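Local coordinates for acyl-CoA thioesterase YbgC (Helicobacter pylori, PDB 2PZH), which hydrolyses the thioester bond of long-chain acyl-CoAs and of benzoyl-CoA, and may take part in phospholipid metabolism, at residues Ala21-Tyr26 with Thr60-Gly65; Arg29-Phe34 with Leu84-Tyr89; Val48-Ser53 with Ser117-Ile122; Phe111-Arg116 with Ala123-Phe128. One frame throughout, in Å; residues are numbered along the deposited sequence. Where two conformers were deposited one is given.

Contact 1: residues Ala21-Tyr26 with Thr60-Gly65; sequences ANYLKY and TPASLG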
loop_
_atom_site.group_PDB
_atom_site.type_symbol
_atom_site.label_atom_id
_atom_site.label_comp_id
_atom_site.label_asym_id
_atom_site.label_seq_id
_atom_site.Cartn_x
_atom_site.Cartn_y
_atom_site.Cartn_z
ATOM N N ALA A 21 -7.028 -6.871 0.683
ATOM C CA ALA A 21 -5.827 -7.079 1.502
ATOM C C ALA A 21 -5.668 -6.084 2.642
ATOM O O ALA A 21 -4.948 -6.374 3.596
ATOM C CB ALA A 21 -4.522 -7.054 0.622
ATOM N N ASN A 22 -6.298 -4.914 2.527
ATOM C CA ASN A 22 -6.175 -3.884 3.569
ATOM C C ASN A 22 -6.758 -4.325 4.906
ATOM O O ASN A 22 -6.354 -3.843 5.957
ATOM C CB ASN A 22 -6.770 -2.541 3.119
ATOM C CG ASN A 22 -6.022 -1.947 1.927
ATOM O OD1 ASN A 22 -6.567 -1.150 1.160
ATOM N ND2 ASN A 22 -4.777 -2.349 1.764
ATOM N N TYR A 23 -7.701 -5.265 4.883
ATOM C CA TYR A 23 -8.260 -5.750 6.141
ATOM C C TYR A 23 -7.191 -6.456 6.968
ATOM O O TYR A 23 -7.178 -6.361 8.199
ATOM C CB TYR A 23 -9.444 -6.675 5.894
ATOM C CG TYR A 23 -10.654 -6.000 5.325
ATOM C CD1 TYR A 23 -11.277 -4.951 6.008
ATOM C CD2 TYR A 23 -11.189 -6.404 4.105
ATOM C CE1 TYR A 23 -12.401 -4.348 5.502
ATOM C CE2 TYR A 23 -12.310 -5.810 3.590
ATOM C CZ TYR A 23 -12.917 -4.775 4.296
ATOM O OH TYR A 23 -14.039 -4.177 3.801
ATOM N N LEU A 24 -6.285 -7.145 6.275
ATOM C CA LEU A 24 -5.125 -7.755 6.907
ATOM C C LEU A 24 -4.219 -6.712 7.569
ATOM O O LEU A 24 -3.730 -6.915 8.682
ATOM C CB LEU A 24 -4.355 -8.578 5.877
ATOM C CG LEU A 24 -5.070 -9.878 5.516
ATOM C CD1 LEU A 24 -4.270 -10.683 4.510
ATOM C CD2 LEU A 24 -5.257 -10.661 6.795
ATOM N N LYS A 25 -3.982 -5.594 6.883
ATOM C CA LYS A 25 -3.239 -4.490 7.507
ATOM C C LYS A 25 -3.905 -4.010 8.800
ATOM O O LYS A 25 -3.240 -3.839 9.820
ATOM C CB LYS A 25 -3.073 -3.331 6.531
ATOM C CG LYS A 25 -2.230 -3.716 5.325
ATOM C CD LYS A 25 -2.037 -2.539 4.396
ATOM C CE LYS A 25 -1.009 -2.886 3.314
ATOM N NZ LYS A 25 -0.456 -1.692 2.634
ATOM N N TYR A 26 -5.214 -3.774 8.754
ATOM C CA TYR A 26 -5.930 -3.397 9.983
ATOM C C TYR A 26 -5.730 -4.416 11.123
ATOM O O TYR A 26 -5.488 -4.028 12.297
ATOM C CB TYR A 26 -7.412 -3.239 9.719
ATOM C CG TYR A 26 -7.789 -2.204 8.685
ATOM C CD1 TYR A 26 -7.030 -1.052 8.481
ATOM C CD2 TYR A 26 -8.934 -2.365 7.945
ATOM C CE1 TYR A 26 -7.421 -0.086 7.539
ATOM C CE2 TYR A 26 -9.335 -1.419 7.007
ATOM C CZ TYR A 26 -8.585 -0.288 6.806
ATOM O OH TYR A 26 -9.011 0.621 5.870
ATOM N N THR A 60 -19.973 -7.662 5.033
ATOM C CA THR A 60 -20.331 -6.394 4.413
ATOM C C THR A 60 -19.102 -5.509 4.183
ATOM O O THR A 60 -18.407 -5.163 5.122
ATOM C CB THR A 60 -21.382 -5.615 5.236
ATOM O OG1 THR A 60 -22.581 -6.390 5.322
ATOM C CG2 THR A 60 -21.703 -4.262 4.559
ATOM N N PRO A 61 -18.844 -5.134 2.928
ATOM C CA PRO A 61 -17.672 -4.296 2.645
ATOM C C PRO A 61 -17.730 -2.930 3.299
ATOM O O PRO A 61 -18.795 -2.309 3.358
ATOM C CB PRO A 61 -17.714 -4.117 1.118
ATOM C CG PRO A 61 -19.093 -4.495 0.696
ATOM C CD PRO A 61 -19.598 -5.478 1.709
ATOM N N ALA A 62 -16.575 -2.462 3.760
ATOM C CA ALA A 62 -16.454 -1.143 4.351
ATOM C C ALA A 62 -16.135 -0.102 3.282
ATOM O O ALA A 62 -15.669 -0.427 2.199
ATOM C CB ALA A 62 -15.385 -1.141 5.436
ATOM N N SER A 63 -16.366 1.158 3.607
ATOM C CA SER A 63 -16.207 2.205 2.628
ATOM C C SER A 63 -15.672 3.494 3.232
ATOM O O SER A 63 -15.540 3.613 4.456
ATOM C CB SER A 63 -17.530 2.445 1.898
ATOM O OG SER A 63 -18.534 2.904 2.775
ATOM N N LEU A 64 -15.363 4.447 2.356
ATOM C CA LEU A 64 -14.719 5.710 2.734
ATOM C C LEU A 64 -15.363 6.398 3.929
ATOM O O LEU A 64 -16.574 6.594 3.957
ATOM C CB LEU A 64 -14.762 6.681 1.558
ATOM C CG LEU A 64 -14.022 7.998 1.745
ATOM C CD1 LEU A 64 -12.531 7.702 1.734
ATOM C CD2 LEU A 64 -14.409 9.028 0.660
ATOM N N GLY A 65 -14.547 6.775 4.915
ATOM C CA GLY A 65 -15.015 7.594 6.032
ATOM C C GLY A 65 -15.555 6.814 7.212
ATOM O O GLY A 65 -15.775 7.361 8.279
#
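In this hot-dog fold the first turn of the long central helix, carrying Y23, meets A62 in the connection between strands 47-58 and 67-77. The two backbones stay well apart, with the CA atoms of Y23 and A62 9.6 Å from each other, and the tyrosine spans the gap. Its CG is anti to the carbonyl carbon (chi1 -68°), which sends the ring out from the helix with the hydroxyl leading.

That hydroxyl is the acceptor. A62 N donates to Y23 OH at 3.1 Å, and with an N-H...O angle of 173° the bond is practically straight. The amide arrives at the rim of the phenol, near the ring plane, so the ring faces are left to other packing. Apolar atoms close in around the same oxygen: A62 CB is 3.7 Å from Y23 OH, and P61 CA comes to 3.8 Å from it. The methyl also skirts the ring, with A62 CB 4.4 Å from Y23 CE1. A backbone N-H in a connection without regular structure thus gets a side-chain partner, and the buried phenol oxygen is used at the same time.

The side chain of P61 lies about 8 Å from that of D13, the predicted active-site residue. Around the bond, the Y23 ring meets F105, their planes about 20° apart, and also packs on F58 of strand 47-58 and V104 of strand 102-114. A62 rests on V104 and on L68 of strand 67-77, while P61 touches Y119 of the second subunit.

Contact 2: residues Arg29-Phe34 with Leu84-Tyr89; sequences RARSEF and LFQEIY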
loop_
_atom_site.group_PDB
_atom_site.type_symbol
_atom_site.label_atom_id
_atom_site.label_comp_id
_atom_site.label_asym_id
_atom_site.label_seq_id
_atom_site.Cartn_x
_atom_site.Cartn_y
_atom_site.Cartn_z
ATOM N N ARG A 29 -2.206 -4.057 12.498
ATOM C CA ARG A 29 -2.082 -2.893 13.394
ATOM C C ARG A 29 -2.580 -3.264 14.802
ATOM O O ARG A 29 -1.906 -2.970 15.809
ATOM C CB ARG A 29 -2.884 -1.706 12.859
ATOM C CG ARG A 29 -2.427 -1.270 11.481
ATOM C CD ARG A 29 -3.233 -0.066 11.044
ATOM N NE ARG A 29 -3.093 0.162 9.610
ATOM C CZ ARG A 29 -3.855 1.005 8.934
ATOM N NH1 ARG A 29 -4.796 1.692 9.575
ATOM N NH2 ARG A 29 -3.688 1.159 7.625
ATOM N N ALA A 30 -3.746 -3.903 14.859
ATOM C CA ALA A 30 -4.346 -4.316 16.154
ATOM C C ALA A 30 -3.403 -5.162 17.014
ATOM O O ALA A 30 -3.271 -4.949 18.241
ATOM C CB ALA A 30 -5.660 -5.077 15.920
ATOM N N ARG A 31 -2.782 -6.143 16.371
ATOM C CA ARG A 31 -1.850 -7.032 17.026
ATOM C C ARG A 31 -0.635 -6.267 17.533
ATOM O O ARG A 31 -0.266 -6.398 18.710
ATOM C CB ARG A 31 -1.401 -8.146 16.085
ATOM C CG ARG A 31 -2.538 -8.964 15.521
ATOM C CD ARG A 31 -2.004 -10.228 14.875
ATOM N NE ARG A 31 -1.227 -10.007 13.661
ATOM C CZ ARG A 31 -1.765 -9.932 12.442
ATOM N NH1 ARG A 31 -3.074 -10.022 12.293
ATOM N NH2 ARG A 31 -1.000 -9.767 11.379
ATOM N N SER A 32 -0.031 -5.456 16.663
ATOM C CA SER A 32 1.169 -4.698 17.032
ATOM C C SER A 32 0.879 -3.670 18.135
ATOM O O SER A 32 1.680 -3.479 19.049
ATOM C CB SER A 32 1.803 -4.022 15.818
ATOM O OG SER A 32 2.463 -4.981 14.991
ATOM N N GLU A 33 -0.274 -3.026 18.071
ATOM C CA GLU A 33 -0.597 -2.029 19.080
ATOM C C GLU A 33 -0.660 -2.643 20.494
ATOM O O GLU A 33 -0.343 -1.972 21.464
ATOM C CB GLU A 33 -1.876 -1.280 18.729
ATOM C CG GLU A 33 -2.120 -0.024 19.580
ATOM C CD GLU A 33 -1.114 1.103 19.331
ATOM O OE1 GLU A 33 -0.408 1.101 18.295
ATOM O OE2 GLU A 33 -1.037 2.017 20.179
ATOM N N PHE A 34 -1.047 -3.908 20.616
ATOM C CA PHE A 34 -1.046 -4.542 21.951
ATOM C C PHE A 34 0.360 -4.510 22.565
ATOM O O PHE A 34 0.520 -4.343 23.792
ATOM C CB PHE A 34 -1.545 -5.990 21.892
ATOM C CG PHE A 34 -3.043 -6.117 21.809
ATOM C CD1 PHE A 34 -3.852 -5.732 22.873
ATOM C CD2 PHE A 34 -3.641 -6.636 20.672
ATOM C CE1 PHE A 34 -5.232 -5.857 22.793
ATOM C CE2 PHE A 34 -5.015 -6.759 20.584
ATOM C CZ PHE A 34 -5.814 -6.380 21.650
ATOM N N LEU A 84 -4.780 -16.441 16.719
ATOM C CA LEU A 84 -5.627 -15.314 17.068
ATOM C C LEU A 84 -6.875 -15.293 16.214
ATOM O O LEU A 84 -6.835 -15.609 15.017
ATOM C CB LEU A 84 -4.894 -13.991 16.853
ATOM C CG LEU A 84 -3.802 -13.590 17.840
ATOM C CD1 LEU A 84 -2.546 -14.319 17.528
ATOM C CD2 LEU A 84 -3.551 -12.084 17.774
ATOM N N PHE A 85 -7.984 -14.895 16.821
ATOM C CA PHE A 85 -9.183 -14.621 16.069
ATOM C C PHE A 85 -9.396 -13.118 16.032
ATOM O O PHE A 85 -9.378 -12.463 17.069
ATOM C CB PHE A 85 -10.402 -15.288 16.709
ATOM C CG PHE A 85 -11.659 -15.081 15.935
ATOM C CD1 PHE A 85 -11.712 -15.429 14.598
ATOM C CD2 PHE A 85 -12.783 -14.534 16.529
ATOM C CE1 PHE A 85 -12.856 -15.234 13.856
ATOM C CE2 PHE A 85 -13.943 -14.340 15.793
ATOM C CZ PHE A 85 -13.975 -14.694 14.456
ATOM N N GLN A 86 -9.592 -12.570 14.838
ATOM C CA GLN A 86 -9.830 -11.148 14.724
ATOM C C GLN A 86 -11.041 -10.869 13.860
ATOM O O GLN A 86 -11.169 -11.419 12.757
ATOM C CB GLN A 86 -8.585 -10.425 14.166
ATOM C CG GLN A 86 -7.390 -10.498 15.135
ATOM C CD GLN A 86 -6.196 -9.736 14.649
ATOM O OE1 GLN A 86 -5.446 -10.224 13.806
ATOM N NE2 GLN A 86 -5.980 -8.540 15.206
ATOM N N GLU A 87 -11.916 -10.012 14.374
ATOM C CA GLU A 87 -13.111 -9.595 13.650
ATOM C C GLU A 87 -13.115 -8.099 13.508
ATOM O O GLU A 87 -12.717 -7.369 14.422
ATOM C CB GLU A 87 -14.380 -10.010 14.403
ATOM C CG GLU A 87 -14.682 -11.488 14.327
ATOM C CD GLU A 87 -16.029 -11.834 14.967
ATOM O OE1 GLU A 87 -16.619 -12.865 14.586
ATOM O OE2 GLU A 87 -16.491 -11.087 15.849
ATOM N N ILE A 88 -13.613 -7.628 12.373
ATOM C CA ILE A 88 -13.709 -6.201 12.140
ATOM C C ILE A 88 -15.173 -5.839 11.977
ATOM O O ILE A 88 -15.883 -6.436 11.166
ATOM C CB ILE A 88 -12.903 -5.780 10.868
ATOM C CG1 ILE A 88 -11.433 -6.211 11.017
ATOM C CG2 ILE A 88 -13.080 -4.285 10.550
ATOM C CD1 ILE A 88 -10.542 -5.844 9.828
ATOM N N TYR A 89 -15.610 -4.851 12.747
ATOM C CA TYR A 89 -16.954 -4.320 12.643
ATOM C C TYR A 89 -16.917 -2.855 12.264
ATOM O O TYR A 89 -16.091 -2.090 12.798
ATOM C CB TYR A 89 -17.673 -4.430 13.985
ATOM C CG TYR A 89 -18.290 -5.784 14.251
ATOM C CD1 TYR A 89 -17.512 -6.887 14.584
ATOM C CD2 TYR A 89 -19.668 -5.946 14.178
ATOM C CE1 TYR A 89 -18.122 -8.140 14.835
ATOM C CE2 TYR A 89 -20.267 -7.155 14.426
ATOM C CZ TYR A 89 -19.507 -8.245 14.754
ATOM O OH TYR A 89 -20.203 -9.434 14.988
#
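R31 on the helix and Q86 on the strand reach toward each other, and their side chains cross at about a right angle. The glutamine reaches out extended beyond CG. The arginine bends at chi3 (-68°), bringing its guanidinium round to the end of that amide. R31 NH1 then donates to Q86 OE1 at 2.8 Å. The acceptor lies at the edge of the guanidinium, in its plane, and the donor lies in the carbonyl plane of the amide, although the two planes are turned 67° apart.

The nitrogen end of the amide lies against carbon: Q86 NE2 is 3.5 Å from R31 CG and 3.6 Å from A30 CB. Its hydrogen-bond partners are the backbone oxygen of C27 and the hydroxyl of T72; with the arginine on OE1 they fix which way round the amide sits. L84 comes in beside the glutamine and touches the arginine at its bend, its CD2 3.8 Å from R31 CD. The buried arginine also packs on I109 and F111 of strand 102-114, and on H20 of the second subunit.

The segment axes approach to 10.9 Å, a spacing filled by these side chains. A long helix laid against the inner face of a curved antiparallel sheet, the sausage in its bun, is the defining arrangement of the hot-dog fold, here with a polar pair set into the interface.

Contact 3: residues Val48-Ser53 with Ser117-Ile122; sequences VFVIRS and STYSPI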
loop_
_atom_site.group_PDB
_atom_site.type_symbol
_atom_site.label_atom_id
_atom_site.label_comp_id
_atom_site.label_asym_id
_atom_site.label_seq_id
_atom_site.Cartn_x
_atom_site.Cartn_y
_atom_site.Cartn_z
ATOM N N VAL A 48 11.418 -13.368 16.174
ATOM C CA VAL A 48 10.380 -12.585 15.524
ATOM C C VAL A 48 9.155 -13.485 15.278
ATOM O O VAL A 48 9.284 -14.710 15.170
ATOM C CB VAL A 48 10.933 -11.944 14.220
ATOM C CG1 VAL A 48 10.758 -12.885 13.023
ATOM C CG2 VAL A 48 10.317 -10.584 13.970
ATOM N N PHE A 49 7.959 -12.892 15.232
ATOM C CA PHE A 49 6.756 -13.671 14.938
ATOM C C PHE A 49 6.643 -13.855 13.451
ATOM O O PHE A 49 6.949 -12.948 12.689
ATOM C CB PHE A 49 5.494 -12.966 15.437
ATOM C CG PHE A 49 5.292 -13.077 16.913
ATOM C CD1 PHE A 49 4.763 -14.233 17.460
ATOM C CD2 PHE A 49 5.643 -12.030 17.756
ATOM C CE1 PHE A 49 4.580 -14.349 18.829
ATOM C CE2 PHE A 49 5.464 -12.142 19.136
ATOM C CZ PHE A 49 4.930 -13.298 19.663
ATOM N N VAL A 50 6.211 -15.029 13.026
ATOM C CA VAL A 50 6.013 -15.233 11.601
ATOM C C VAL A 50 4.665 -15.854 11.354
ATOM O O VAL A 50 4.277 -16.832 11.998
ATOM C CB VAL A 50 7.135 -16.063 10.937
ATOM C CG1 VAL A 50 8.455 -15.306 11.018
ATOM C CG2 VAL A 50 7.246 -17.442 11.563
ATOM N N ILE A 51 3.941 -15.251 10.423
ATOM C CA ILE A 51 2.623 -15.719 10.064
ATOM C C ILE A 51 2.758 -17.038 9.324
ATOM O O ILE A 51 3.586 -17.175 8.415
ATOM C CB ILE A 51 1.860 -14.619 9.271
ATOM C CG1 ILE A 51 0.427 -15.039 8.953
ATOM C CG2 ILE A 51 2.643 -14.182 8.030
ATOM C CD1 ILE A 51 -0.507 -13.820 8.842
ATOM N N ARG A 52 1.985 -18.021 9.774
ATOM C CA ARG A 52 1.962 -19.351 9.182
ATOM C C ARG A 52 0.792 -19.494 8.232
ATOM O O ARG A 52 0.921 -20.039 7.150
ATOM C CB ARG A 52 1.804 -20.430 10.262
ATOM C CG ARG A 52 2.914 -20.512 11.283
ATOM C CD ARG A 52 4.226 -20.821 10.607
ATOM N NE ARG A 52 5.226 -21.253 11.573
ATOM C CZ ARG A 52 6.528 -21.305 11.323
ATOM N NH1 ARG A 52 6.993 -20.940 10.137
ATOM N NH2 ARG A 52 7.363 -21.708 12.273
ATOM N N SER A 53 -0.377 -19.031 8.656
ATOM C CA SER A 53 -1.569 -19.254 7.864
ATOM C C SER A 53 -2.672 -18.281 8.229
ATOM O O SER A 53 -2.726 -17.757 9.337
ATOM C CB SER A 53 -2.075 -20.685 8.038
ATOM O OG SER A 53 -2.542 -20.897 9.376
ATOM N N SER A 117 17.933 -15.374 11.670
ATOM C CA SER A 117 18.803 -16.028 10.698
ATOM C C SER A 117 18.229 -17.376 10.282
ATOM O O SER A 117 17.759 -17.548 9.149
ATOM C CB SER A 117 20.207 -16.217 11.275
ATOM O OG SER A 117 20.904 -14.983 11.328
ATOM N N THR A 118 18.245 -18.318 11.220
ATOM C CA THR A 118 17.845 -19.688 10.954
ATOM C C THR A 118 16.395 -19.847 10.503
ATOM O O THR A 118 16.079 -20.760 9.734
ATOM C CB THR A 118 18.093 -20.577 12.194
ATOM O OG1 THR A 118 19.503 -20.639 12.452
ATOM C CG2 THR A 118 17.562 -21.971 11.962
ATOM N N TYR A 119 15.518 -18.969 10.989
ATOM C CA TYR A 119 14.088 -19.084 10.728
ATOM C C TYR A 119 13.543 -20.369 11.358
ATOM O O TYR A 119 12.477 -20.866 10.991
ATOM C CB TYR A 119 13.821 -19.051 9.222
ATOM C CG TYR A 119 12.531 -18.369 8.845
ATOM C CD1 TYR A 119 12.449 -16.984 8.788
ATOM C CD2 TYR A 119 11.393 -19.110 8.547
ATOM C CE1 TYR A 119 11.261 -16.354 8.442
ATOM C CE2 TYR A 119 10.207 -18.494 8.196
ATOM C CZ TYR A 119 10.148 -17.120 8.145
ATOM O OH TYR A 119 8.969 -16.509 7.800
ATOM N N SER A 120 14.291 -20.904 12.315
ATOM C CA SER A 120 13.917 -22.141 12.985
ATOM C C SER A 120 12.925 -21.856 14.104
ATOM O O SER A 120 13.043 -20.840 14.783
ATOM C CB SER A 120 15.161 -22.813 13.573
ATOM O OG SER A 120 14.882 -24.142 13.978
ATOM N N PRO A 121 11.954 -22.762 14.301
ATOM C CA PRO A 121 10.937 -22.620 15.340
ATOM C C PRO A 121 11.530 -22.622 16.747
ATOM O O PRO A 121 12.212 -23.580 17.135
ATOM C CB PRO A 121 10.048 -23.857 15.137
ATOM C CG PRO A 121 10.887 -24.826 14.401
ATOM C CD PRO A 121 11.779 -24.003 13.526
ATOM N N ILE A 122 11.287 -21.541 17.486
ATOM C CA ILE A 122 11.644 -21.457 18.896
ATOM C C ILE A 122 10.402 -21.131 19.723
ATOM O O ILE A 122 9.341 -20.818 19.173
ATOM C CB ILE A 122 12.756 -20.406 19.161
ATOM C CG1 ILE A 122 12.296 -19.009 18.738
ATOM C CG2 ILE A 122 14.053 -20.797 18.425
ATOM C CD1 ILE A 122 13.283 -17.896 19.056
#
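The hydroxyl oxygen of Y119 rests against the side of V50, where its neighbours across the contact are carbon: V50 CG1 is 3.5 Å from Y119 OH and V50 CB is 3.7 Å from it. The two side chains approach from opposite directions. The methyl also reaches the ring, with V50 CG1 3.8 Å from Y119 CZ, coming in obliquely. V50 turns CG1 to the tyrosine by placing it anti to the carbonyl carbon (chi1 -64°).

R52, two residues on, folds back along the strand so that its guanidinium comes alongside the loop. Its NH2 lies 4.5 Å from P121 CB, which is at the guanidinium edge, and its NH1 is equally far from Y119 CE2, both loose contacts. Within the strand, V50 CG2 sits 3.8 Å above the guanidinium plane, toward its rim.

R52 and S53 both face K110 of strand 102-114, a classic beta bulge. Strand 102-114 runs between strand 47-58 and the short strand 121-122, so the tyrosine and proline reach across it. At the far end S53 pairs with a strand of the second subunit, which carries the sheet over the interface; P61 of that subunit packs on Y119.

Contact 4: residues Phe111-Arg116 with Ala123-Phe128; sequences FGFVNR and AIPKLF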
loop_
_atom_site.group_PDB
_atom_site.type_symbol
_atom_site.label_atom_id
_atom_site.label_comp_id
_atom_site.label_asym_id
_atom_site.label_seq_id
_atom_site.Cartn_x
_atom_site.Cartn_y
_atom_site.Cartn_z
ATOM N N PHE A 111 0.467 -17.884 14.130
ATOM C CA PHE A 111 1.818 -17.342 14.122
ATOM C C PHE A 111 2.743 -18.333 14.808
ATOM O O PHE A 111 2.345 -18.987 15.768
ATOM C CB PHE A 111 1.880 -16.025 14.888
ATOM C CG PHE A 111 0.930 -14.989 14.388
ATOM C CD1 PHE A 111 1.327 -14.061 13.447
ATOM C CD2 PHE A 111 -0.375 -14.944 14.870
ATOM C CE1 PHE A 111 0.429 -13.119 12.984
ATOM C CE2 PHE A 111 -1.266 -14.017 14.416
ATOM C CZ PHE A 111 -0.865 -13.095 13.473
ATOM N N GLY A 112 3.964 -18.442 14.309
ATOM C CA GLY A 112 5.028 -19.129 15.032
ATOM C C GLY A 112 6.030 -18.087 15.493
ATOM O O GLY A 112 5.934 -16.926 15.115
ATOM N N PHE A 113 6.986 -18.488 16.323
ATOM C CA PHE A 113 8.089 -17.601 16.678
ATOM C C PHE A 113 9.372 -18.269 16.195
ATOM O O PHE A 113 9.536 -19.480 16.326
ATOM C CB PHE A 113 8.128 -17.340 18.186
ATOM C CG PHE A 113 8.878 -16.091 18.568
ATOM C CD1 PHE A 113 8.282 -14.841 18.439
ATOM C CD2 PHE A 113 10.170 -16.163 19.071
ATOM C CE1 PHE A 113 8.963 -13.674 18.796
ATOM C CE2 PHE A 113 10.862 -15.003 19.429
ATOM C CZ PHE A 113 10.254 -13.752 19.291
ATOM N N VAL A 114 10.257 -17.489 15.591
ATOM C CA VAL A 114 11.433 -18.065 14.941
ATOM C C VAL A 114 12.674 -17.214 15.175
ATOM O O VAL A 114 12.569 -16.019 15.436
ATOM C CB VAL A 114 11.203 -18.224 13.409
ATOM C CG1 VAL A 114 10.122 -19.279 13.130
ATOM C CG2 VAL A 114 10.831 -16.894 12.789
ATOM N N ASN A 115 13.848 -17.842 15.104
ATOM C CA ASN A 115 15.101 -17.090 15.049
ATOM C C ASN A 115 15.192 -16.369 13.708
ATOM O O ASN A 115 14.738 -16.891 12.691
ATOM C CB ASN A 115 16.302 -18.022 15.225
ATOM C CG ASN A 115 17.631 -17.297 15.085
ATOM O OD1 ASN A 115 18.072 -16.989 13.971
ATOM N ND2 ASN A 115 18.278 -17.022 16.218
ATOM N N ARG A 116 15.780 -15.177 13.700
ATOM C CA ARG A 116 15.849 -14.383 12.468
ATOM C C ARG A 116 16.683 -15.044 11.360
ATOM O O ARG A 116 16.204 -15.233 10.240
ATOM C CB ARG A 116 16.382 -12.976 12.754
ATOM C CG ARG A 116 15.373 -12.033 13.379
ATOM C CD ARG A 116 15.930 -10.623 13.440
ATOM N NE ARG A 116 15.064 -9.724 14.196
ATOM C CZ ARG A 116 15.051 -9.643 15.523
ATOM N NH1 ARG A 116 14.231 -8.793 16.123
ATOM N NH2 ARG A 116 15.856 -10.411 16.248
ATOM N N ALA A 123 10.529 -21.227 21.043
ATOM C CA ALA A 123 9.413 -20.939 21.931
ATOM C C ALA A 123 9.087 -19.456 21.884
ATOM O O ALA A 123 9.975 -18.619 21.699
ATOM C CB ALA A 123 9.745 -21.362 23.349
ATOM N N ILE A 124 7.807 -19.129 22.042
ATOM C CA ILE A 124 7.406 -17.740 22.206
ATOM C C ILE A 124 8.082 -17.227 23.494
ATOM O O ILE A 124 8.089 -17.927 24.506
ATOM C CB ILE A 124 5.862 -17.611 22.259
ATOM C CG1 ILE A 124 5.260 -17.947 20.887
ATOM C CG2 ILE A 124 5.444 -16.212 22.679
ATOM C CD1 ILE A 124 3.765 -18.230 20.899
ATOM N N PRO A 125 8.689 -16.025 23.452
ATOM C CA PRO A 125 9.332 -15.514 24.664
ATOM C C PRO A 125 8.340 -15.458 25.823
ATOM O O PRO A 125 7.172 -15.124 25.614
ATOM C CB PRO A 125 9.747 -14.099 24.270
ATOM C CG PRO A 125 9.871 -14.135 22.779
ATOM C CD PRO A 125 8.815 -15.088 22.321
ATOM N N LYS A 126 8.802 -15.772 27.030
ATOM C CA LYS A 126 7.934 -15.766 28.210
ATOM C C LYS A 126 7.203 -14.435 28.417
ATOM O O LYS A 126 6.024 -14.424 28.777
ATOM C CB LYS A 126 8.713 -16.175 29.467
ATOM C CG LYS A 126 8.898 -17.694 29.609
ATOM C CD LYS A 126 9.879 -18.048 30.729
ATOM C CE LYS A 126 11.340 -17.904 30.287
ATOM N NZ LYS A 126 11.763 -16.484 30.139
ATOM N N LEU A 127 7.894 -13.324 28.178
ATOM C CA LEU A 127 7.286 -11.997 28.317
ATOM C C LEU A 127 6.171 -11.756 27.289
ATOM O O LEU A 127 5.183 -11.078 27.584
ATOM C CB LEU A 127 8.346 -10.895 28.218
ATOM C CG LEU A 127 9.282 -10.692 29.415
ATOM C CD1 LEU A 127 10.481 -9.827 29.026
ATOM C CD2 LEU A 127 8.528 -10.072 30.597
ATOM N N PHE A 128 6.330 -12.306 26.087
ATOM C CA PHE A 128 5.325 -12.139 25.043
ATOM C C PHE A 128 4.149 -13.071 25.298
ATOM O O PHE A 128 3.011 -12.737 24.990
ATOM C CB PHE A 128 5.904 -12.382 23.644
ATOM C CG PHE A 128 6.806 -11.277 23.150
ATOM C CD1 PHE A 128 6.782 -10.021 23.741
ATOM C CD2 PHE A 128 7.662 -11.492 22.080
ATOM C CE1 PHE A 128 7.615 -8.997 23.285
ATOM C CE2 PHE A 128 8.490 -10.484 21.617
ATOM C CZ PHE A 128 8.466 -9.232 22.216
#
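F113 gives P125 the face of its ring: P125 CD stands 3.5 Å from the ring centroid, only 9° off the normal, a CH-pi contact over the centre. P125 CG leans toward the far rim, 3.5 Å from F113 CZ. The two side chains come from opposite directions.

Further apolar contacts flank this CH-pi contact. At the base of the ring F113 CB is 4.0 Å from I124 CG1. At the other end of the ring F113 CE1 is 4.2 Å from F128 CD2 and lies at the edge of the F128 ring; F128 in turn meets F35 of the central helix edge-to-face.

All of this is packing where the chain leaves the hot-dog sheet. Strand 102-114 turns back through the short strand 121-122, and P125 then occupies the N-cap position of the C-terminal helix 126-133, so the residue on the phenylalanine face is also the one just before the helix.

One backbone oxygen also borders the ring: A123 O comes obliquely to 3.6 Å from F113 CD2, a plain van der Waals approach. Backbone bonds hold the surroundings, F113 pairing with I122 and I124 with K79, while F49 of strand 47-58 meets the F113 ring edge-to-face.

How the contacts relate
From the N terminus, the central helix opens contact 1 and then contact 2. Strand 47-58 opens contact 3 before residues 60-65 close contact 1, and residues 84-89 close contact 2. The first three contacts therefore all cross one another. Contact 4 opens only after contacts 1 and 2 have closed, and it crosses contact 3, whose second segment lies between its own two. Contacts 1 and 2 share the helix and touch through I88, tying it to a loop and to the sheet. F111 joins contact 2 to contact 4 by packing on R31 and L84. Contacts 3 and 4, centres 8 Å apart, bind the C-terminal hairpin and helix to the other end of the sheet.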